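Local coordinates for glutathione S-Transferase (Caenorhabditis elegans, PDB 1YQ1), which probably catalyses the conjugation of glutathione to electrophilic substrates with release of a halide, as a sigma-class glutathione transferase, at residues R131-L142 with F175-L186. Numbering follows the deposited sequence.
Sequences RNTYFNILNGLL and FDESEFTKLAAL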
ATOM      1  N   ARG A 131      -0.542 -13.000  12.355  1.00 57.36           N
ATOM      2  CA  ARG A 131       0.766 -12.699  12.899  1.00 57.45           C
ATOM      3  C   ARG A 131       1.780 -13.690  12.335  1.00 57.50           C
ATOM      4  O   ARG A 131       2.759 -13.302  11.703  1.00 57.96           O
ATOM      5  CB  ARG A 131       0.702 -12.809  14.428  1.00 57.62           C
ATOM      6  CG  ARG A 131       1.733 -11.997  15.198  1.00 57.14           C
ATOM      7  CD  ARG A 131       3.149 -12.416  14.877  1.00 57.72           C
ATOM      8  NE  ARG A 131       3.925 -12.705  16.081  1.00 59.04           N
ATOM      9  CZ  ARG A 131       3.715 -13.744  16.888  1.00 59.95           C
ATOM     10  NH1 ARG A 131       2.745 -14.614  16.633  1.00 61.26           N
ATOM     11  NH2 ARG A 131       4.482 -13.917  17.953  1.00 60.06           N
ATOM     12  N   ASN A 132       1.532 -14.975  12.551  1.00 57.48           N
ATOM     13  CA  ASN A 132       2.443 -16.006  12.079  1.00 58.37           C
ATOM     14  C   ASN A 132       2.600 -16.059  10.568  1.00 56.58           C
ATOM     15  O   ASN A 132       3.722 -16.038  10.067  1.00 55.61           O
ATOM     16  CB  ASN A 132       2.011 -17.368  12.611  1.00 62.24           C
ATOM     17  CG  ASN A 132       2.019 -17.424  14.130  1.00 65.74           C
ATOM     18  OD1 ASN A 132       2.922 -16.882  14.781  1.00 66.94           O
ATOM     19  ND2 ASN A 132       1.018 -18.090  14.703  1.00 67.21           N
ATOM     20  N   THR A 133       1.489 -16.141   9.845  1.00 54.81           N
ATOM     21  CA  THR A 133       1.550 -16.173   8.389  1.00 54.36           C
ATOM     22  C   THR A 133       2.563 -15.124   7.973  1.00 54.14           C
ATOM     23  O   THR A 133       3.561 -15.419   7.322  1.00 54.16           O
ATOM     24  CB  THR A 133       0.189 -15.823   7.763  1.00 54.81           C
ATOM     25  OG1 THR A 133      -0.723 -16.905   7.977  1.00 57.49           O
ATOM     26  CG2 THR A 133       0.326 -15.577   6.270  1.00 54.26           C
ATOM     27  N   TYR A 134       2.284 -13.891   8.379  1.00 54.30           N
ATOM     28  CA  TYR A 134       3.136 -12.743   8.110  1.00 52.56           C
ATOM     29  C   TYR A 134       4.593 -13.098   8.415  1.00 52.74           C
ATOM     30  O   TYR A 134       5.458 -13.028   7.550  1.00 51.46           O
ATOM     31  CB  TYR A 134       2.676 -11.574   8.993  1.00 50.59           C
ATOM     32  CG  TYR A 134       3.559 -10.343   8.973  1.00 47.70           C
ATOM     33  CD1 TYR A 134       3.622  -9.531   7.849  1.00 47.14           C
ATOM     34  CD2 TYR A 134       4.309  -9.982  10.091  1.00 44.58           C
ATOM     35  CE1 TYR A 134       4.400  -8.387   7.834  1.00 47.57           C
ATOM     36  CE2 TYR A 134       5.093  -8.846  10.088  1.00 45.78           C
ATOM     37  CZ  TYR A 134       5.136  -8.044   8.955  1.00 47.90           C
ATOM     38  OH  TYR A 134       5.901  -6.891   8.928  1.00 47.52           O
ATOM     39  N   PHE A 135       4.856 -13.492   9.654  1.00 53.91           N
ATOM     40  CA  PHE A 135       6.211 -13.829  10.053  1.00 55.95           C
ATOM     41  C   PHE A 135       6.857 -14.908   9.184  1.00 56.03           C
ATOM     42  O   PHE A 135       8.061 -14.846   8.913  1.00 56.31           O
ATOM     43  CB  PHE A 135       6.236 -14.235  11.536  1.00 57.44           C
ATOM     44  CG  PHE A 135       6.342 -13.067  12.491  1.00 58.80           C
ATOM     45  CD1 PHE A 135       6.550 -11.768  12.017  1.00 60.14           C
ATOM     46  CD2 PHE A 135       6.263 -13.266  13.866  1.00 59.63           C
ATOM     47  CE1 PHE A 135       6.681 -10.686  12.898  1.00 59.25           C
ATOM     48  CE2 PHE A 135       6.392 -12.190  14.759  1.00 59.42           C
ATOM     49  CZ  PHE A 135       6.602 -10.901  14.272  1.00 59.79           C
ATOM     50  N   ASN A 136       6.061 -15.884   8.742  1.00 55.38           N
ATOM     51  CA  ASN A 136       6.564 -16.975   7.905  1.00 54.52           C
ATOM     52  C   ASN A 136       7.048 -16.452   6.565  1.00 54.52           C
ATOM     53  O   ASN A 136       8.224 -16.539   6.248  1.00 55.35           O
ATOM     54  CB  ASN A 136       5.476 -18.027   7.680  1.00 54.06           C
ATOM     55  CG  ASN A 136       5.175 -18.830   8.929  1.00 55.40           C
ATOM     56  OD1 ASN A 136       4.185 -19.557   8.988  1.00 54.01           O
ATOM     57  ND2 ASN A 136       6.035 -18.704   9.935  1.00 56.90           N
ATOM     58  N   ILE A 137       6.139 -15.913   5.768  1.00 55.30           N
ATOM     59  CA  ILE A 137       6.528 -15.370   4.479  1.00 55.78           C
ATOM     60  C   ILE A 137       7.745 -14.485   4.734  1.00 56.07           C
ATOM     61  O   ILE A 137       8.665 -14.416   3.925  1.00 56.34           O
ATOM     62  CB  ILE A 137       5.338 -14.571   3.830  1.00 55.52           C
ATOM     63  CG1 ILE A 137       5.806 -13.782   2.607  1.00 55.43           C
ATOM     64  CG2 ILE A 137       4.686 -13.676   4.848  1.00 56.77           C
ATOM     65  CD1 ILE A 137       6.634 -12.559   2.904  1.00 53.99           C
ATOM     66  N   LEU A 138       7.763 -13.839   5.890  1.00 57.72           N
ATOM     67  CA  LEU A 138       8.868 -12.967   6.249  1.00 58.61           C
ATOM     68  C   LEU A 138      10.125 -13.794   6.489  1.00 59.37           C
ATOM     69  O   LEU A 138      11.227 -13.353   6.177  1.00 60.34           O
ATOM     70  CB  LEU A 138       8.503 -12.146   7.494  1.00 57.28           C
ATOM     71  CG  LEU A 138       8.925 -10.674   7.500  1.00 55.26           C
ATOM     72  CD1 LEU A 138       8.459  -9.989   6.235  1.00 54.28           C
ATOM     73  CD2 LEU A 138       8.335  -9.990   8.705  1.00 54.13           C
ATOM     74  N   ASN A 139       9.959 -14.994   7.038  1.00 60.74           N
ATOM     75  CA  ASN A 139      11.092 -15.888   7.289  1.00 63.38           C
ATOM     76  C   ASN A 139      11.610 -16.487   5.979  1.00 64.82           C
ATOM     77  O   ASN A 139      12.818 -16.648   5.794  1.00 65.95           O
ATOM     78  CB  ASN A 139      10.695 -17.043   8.208  1.00 63.36           C
ATOM     79  CG  ASN A 139      10.303 -16.586   9.588  1.00 64.25           C
ATOM     80  OD1 ASN A 139      11.038 -15.845  10.244  1.00 64.33           O
ATOM     81  ND2 ASN A 139       9.142 -17.041  10.050  1.00 64.05           N
ATOM     82  N   GLY A 140      10.684 -16.832   5.087  1.00 64.94           N
ATOM     83  CA  GLY A 140      11.055 -17.408   3.807  1.00 64.51           C
ATOM     84  C   GLY A 140      12.085 -16.557   3.096  1.00 65.23           C
ATOM     85  O   GLY A 140      13.090 -17.065   2.608  1.00 65.82           O
ATOM     86  N   LEU A 141      11.830 -15.254   3.033  1.00 65.50           N
ATOM     87  CA  LEU A 141      12.752 -14.322   2.393  1.00 64.11           C
ATOM     88  C   LEU A 141      14.030 -14.317   3.209  1.00 63.55           C
ATOM     89  O   LEU A 141      15.125 -14.458   2.683  1.00 62.87           O
ATOM     90  CB  LEU A 141      12.147 -12.919   2.387  1.00 62.59           C
ATOM     91  CG  LEU A 141      10.734 -12.889   1.816  1.00 61.36           C
ATOM     92  CD1 LEU A 141      10.083 -11.548   2.076  1.00 61.43           C
ATOM     93  CD2 LEU A 141      10.805 -13.185   0.336  1.00 61.98           C
ATOM     94  N   LEU A 142      13.865 -14.168   4.512  1.00 63.87           N
ATOM     95  CA  LEU A 142      14.977 -14.131   5.438  1.00 65.51           C
ATOM     96  C   LEU A 142      15.943 -15.299   5.256  1.00 66.42           C
ATOM     97  O   LEU A 142      17.139 -15.149   5.489  1.00 66.28           O
ATOM     98  CB  LEU A 142      14.432 -14.090   6.865  1.00 65.60           C
ATOM     99  CG  LEU A 142      14.989 -13.007   7.793  1.00 66.32           C
ATOM    100  CD1 LEU A 142      15.206 -11.681   7.047  1.00 64.78           C
ATOM    101  CD2 LEU A 142      14.019 -12.842   8.962  1.00 66.18           C
ATOM    102  N   PHE A 175       5.840 -10.089  20.473  1.00 63.33           N
ATOM    103  CA  PHE A 175       7.031 -10.558  19.774  1.00 65.20           C
ATOM    104  C   PHE A 175       8.192 -10.769  20.732  1.00 67.68           C
ATOM    105  O   PHE A 175       8.487  -9.899  21.552  1.00 69.18           O
ATOM    106  CB  PHE A 175       7.417  -9.559  18.679  1.00 63.72           C
ATOM    107  CG  PHE A 175       8.734  -9.855  18.016  1.00 63.21           C
ATOM    108  CD1 PHE A 175       8.825 -10.817  17.016  1.00 61.91           C
ATOM    109  CD2 PHE A 175       9.888  -9.167  18.390  1.00 62.67           C
ATOM    110  CE1 PHE A 175      10.043 -11.089  16.400  1.00 60.64           C
ATOM    111  CE2 PHE A 175      11.112  -9.431  17.779  1.00 60.56           C
ATOM    112  CZ  PHE A 175      11.188 -10.393  16.783  1.00 61.00           C
ATOM    113  N   ASP A 176       8.846 -11.928  20.620  1.00 69.86           N
ATOM    114  CA  ASP A 176       9.984 -12.282  21.472  1.00 72.14           C
ATOM    115  C   ASP A 176      11.275 -12.549  20.680  1.00 72.37           C
ATOM    116  O   ASP A 176      11.367 -13.537  19.955  1.00 71.22           O
ATOM    117  CB  ASP A 176       9.634 -13.517  22.316  1.00 74.07           C
ATOM    118  CG  ASP A 176      10.805 -13.997  23.173  1.00 76.88           C
ATOM    119  OD1 ASP A 176      11.820 -14.459  22.602  1.00 78.15           O
ATOM    120  OD2 ASP A 176      10.712 -13.910  24.420  1.00 77.03           O
ATOM    121  N   GLU A 177      12.270 -11.678  20.847  1.00 73.46           N
ATOM    122  CA  GLU A 177      13.555 -11.793  20.148  1.00 75.65           C
ATOM    123  C   GLU A 177      14.111 -13.225  20.064  1.00 77.73           C
ATOM    124  O   GLU A 177      14.636 -13.627  19.026  1.00 79.21           O
ATOM    125  CB  GLU A 177      14.615 -10.882  20.801  1.00 74.97           C
ATOM    126  CG  GLU A 177      14.304  -9.369  20.811  1.00 74.55           C
ATOM    127  CD  GLU A 177      14.559  -8.661  19.476  1.00 74.09           C
ATOM    128  OE1 GLU A 177      15.719  -8.633  19.004  1.00 72.67           O
ATOM    129  OE2 GLU A 177      13.592  -8.117  18.904  1.00 73.43           O
ATOM    130  N   SER A 178      14.001 -13.998  21.143  1.00 79.61           N
ATOM    131  CA  SER A 178      14.522 -15.370  21.144  1.00 80.65           C
ATOM    132  C   SER A 178      13.596 -16.384  20.468  1.00 80.76           C
ATOM    133  O   SER A 178      14.060 -17.288  19.767  1.00 80.79           O
ATOM    134  CB  SER A 178      14.828 -15.824  22.575  1.00 80.99           C
ATOM    135  OG  SER A 178      16.005 -15.204  23.067  1.00 80.89           O
ATOM    136  N   GLU A 179      12.292 -16.228  20.682  1.00 80.24           N
ATOM    137  CA  GLU A 179      11.293 -17.115  20.091  1.00 79.31           C
ATOM    138  C   GLU A 179      11.428 -17.105  18.563  1.00 77.39           C
ATOM    139  O   GLU A 179      11.109 -18.087  17.894  1.00 77.12           O
ATOM    140  CB  GLU A 179       9.891 -16.646  20.501  1.00 81.06           C
ATOM    141  CG  GLU A 179       8.825 -17.739  20.590  1.00 84.52           C
ATOM    142  CD  GLU A 179       8.159 -18.070  19.260  1.00 86.08           C
ATOM    143  OE1 GLU A 179       8.824 -18.655  18.378  1.00 86.88           O
ATOM    144  OE2 GLU A 179       6.960 -17.745  19.104  1.00 86.26           O
ATOM    145  N   PHE A 180      11.906 -15.988  18.023  1.00 74.79           N
ATOM    146  CA  PHE A 180      12.092 -15.836  16.587  1.00 71.64           C
ATOM    147  C   PHE A 180      13.527 -15.427  16.323  1.00 70.64           C
ATOM    148  O   PHE A 180      13.835 -14.263  16.079  1.00 69.72           O
ATOM    149  CB  PHE A 180      11.134 -14.784  16.032  1.00 71.25           C
ATOM    150  CG  PHE A 180       9.693 -15.209  16.039  1.00 69.28           C
ATOM    151  CD1 PHE A 180       9.251 -16.213  15.196  1.00 69.43           C
ATOM    152  CD2 PHE A 180       8.780 -14.602  16.888  1.00 69.44           C
ATOM    153  CE1 PHE A 180       7.920 -16.609  15.192  1.00 70.09           C
ATOM    154  CE2 PHE A 180       7.450 -14.988  16.894  1.00 69.86           C
ATOM    155  CZ  PHE A 180       7.017 -15.995  16.044  1.00 70.52           C
ATOM    156  N   THR A 181      14.399 -16.418  16.384  1.00 70.03           N
ATOM    157  CA  THR A 181      15.825 -16.249  16.173  1.00 69.66           C
ATOM    158  C   THR A 181      16.233 -15.564  14.867  1.00 68.47           C
ATOM    159  O   THR A 181      17.300 -14.953  14.797  1.00 68.92           O
ATOM    160  CB  THR A 181      16.524 -17.619  16.250  1.00 70.50           C
ATOM    161  OG1 THR A 181      15.787 -18.576  15.470  1.00 70.52           O
ATOM    162  CG2 THR A 181      16.607 -18.093  17.705  1.00 71.09           C
ATOM    163  N   LYS A 182      15.397 -15.665  13.837  1.00 66.57           N
ATOM    164  CA  LYS A 182      15.716 -15.063  12.545  1.00 64.73           C
ATOM    165  C   LYS A 182      15.294 -13.597  12.404  1.00 63.13           C
ATOM    166  O   LYS A 182      16.122 -12.723  12.137  1.00 60.51           O
ATOM    167  CB  LYS A 182      15.092 -15.903  11.429  1.00 65.05           C
ATOM    168  CG  LYS A 182      15.821 -17.212  11.171  1.00 66.00           C
ATOM    169  CD  LYS A 182      15.056 -18.120  10.209  1.00 67.68           C
ATOM    170  CE  LYS A 182      13.896 -18.824  10.919  1.00 68.78           C
ATOM    171  NZ  LYS A 182      13.045 -19.601   9.975  1.00 67.76           N
ATOM    172  N   LEU A 183      13.999 -13.341  12.565  1.00 62.35           N
ATOM    173  CA  LEU A 183      13.462 -11.990  12.481  1.00 60.95           C
ATOM    174  C   LEU A 183      14.214 -11.083  13.448  1.00 61.17           C
ATOM    175  O   LEU A 183      14.440  -9.911  13.165  1.00 61.75           O
ATOM    176  CB  LEU A 183      11.975 -12.000  12.833  1.00 58.80           C
ATOM    177  CG  LEU A 183      11.024 -12.458  11.735  1.00 57.03           C
ATOM    178  CD1 LEU A 183       9.670 -12.850  12.307  1.00 55.08           C
ATOM    179  CD2 LEU A 183      10.894 -11.332  10.729  1.00 56.07           C
ATOM    180  N   ALA A 184      14.590 -11.628  14.598  1.00 60.76           N
ATOM    181  CA  ALA A 184      15.330 -10.858  15.580  1.00 61.03           C
ATOM    182  C   ALA A 184      16.673 -10.504  14.967  1.00 62.05           C
ATOM    183  O   ALA A 184      17.144  -9.370  15.066  1.00 62.36           O
ATOM    184  CB  ALA A 184      15.534 -11.673  16.829  1.00 60.79           C
ATOM    185  N   ALA A 185      17.288 -11.492  14.328  1.00 63.28           N
ATOM    186  CA  ALA A 185      18.576 -11.300  13.678  1.00 63.77           C
ATOM    187  C   ALA A 185      18.486 -10.110  12.729  1.00 63.81           C
ATOM    188  O   ALA A 185      19.387  -9.266  12.673  1.00 63.45           O
ATOM    189  CB  ALA A 185      18.950 -12.556  12.909  1.00 65.48           C
ATOM    190  N   LEU A 186      17.389 -10.057  11.980  1.00 63.45           N
ATOM    191  CA  LEU A 186      17.155  -8.978  11.035  1.00 63.09           C
ATOM    192  C   LEU A 186      17.169  -7.643  11.765  1.00 64.12           C
ATOM    193  O   LEU A 186      17.972  -6.767  11.446  1.00 63.73           O
ATOM    194  CB  LEU A 186      15.804  -9.178  10.327  1.00 60.59           C
ATOM    195  CG  LEU A 186      15.303  -8.064   9.394  1.00 59.15           C
ATOM    196  CD1 LEU A 186      16.318  -7.766   8.306  1.00 56.95           C
ATOM    197  CD2 LEU A 186      13.981  -8.478   8.790  1.00 57.67           C
TER
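Asp-176 OD1 accepts two backbone N-H groups, an Asx motif in the turn that brings Phe-180 against Phe-135. Glu-179 N reaches Asp-176 OD1 at 2.7 Å with an N-H...O angle of 161°; the bond from Ser-178 N to the same oxygen is weak. This turn leads into helix 181-191, which packs on helix 121-144 within the all-helical C-terminal domain of the glutathione transferase fold; the axes of the short helical segments approach to 10.0 Å. An aromatic cluster fills one end of the contact. Phe-135 sends the CD2 side of its ring edge into a face of Phe-180, an edge-to-face pair with centroids 4.9 Å apart. Phe-175 meets Phe-135 obliquely, the ring centroids being 5.6 Å apart. The Arg-131 guanidinium lies at the edge of the Phe-180 ring, the two planes 83° apart, although the exact placing of this side chain is doubtful in the model; Glu-179 OE1 sits over the ring face turned from Phe-135. Leu-183 joins this cluster to the aliphatic end as a knob among Phe-135, Leu-138, Asn-139 and Leu-142. Its CG stands anti to its own carbonyl carbon (chi1 -79°), which turns both methyls to helix 121-144: Leu-183 CD1 lies over a face of the Phe-135 ring, 3.5 Å from the ring centroid, a CH-pi contact, and Leu-183 CD2 rests 3.5 Å from Leu-138 CD2. Without the Phe-135 ring, as with an alanine here, Phe-180 would probably lose the edge that meets its face, and a gap would be likely to open beside Phe-175 and Leu-183 CD1. Leu-166 of helix 157-171 also touches Phe-135. Further along, Leu-142 CD1 meets Leu-186 CD2 at 3.8 Å.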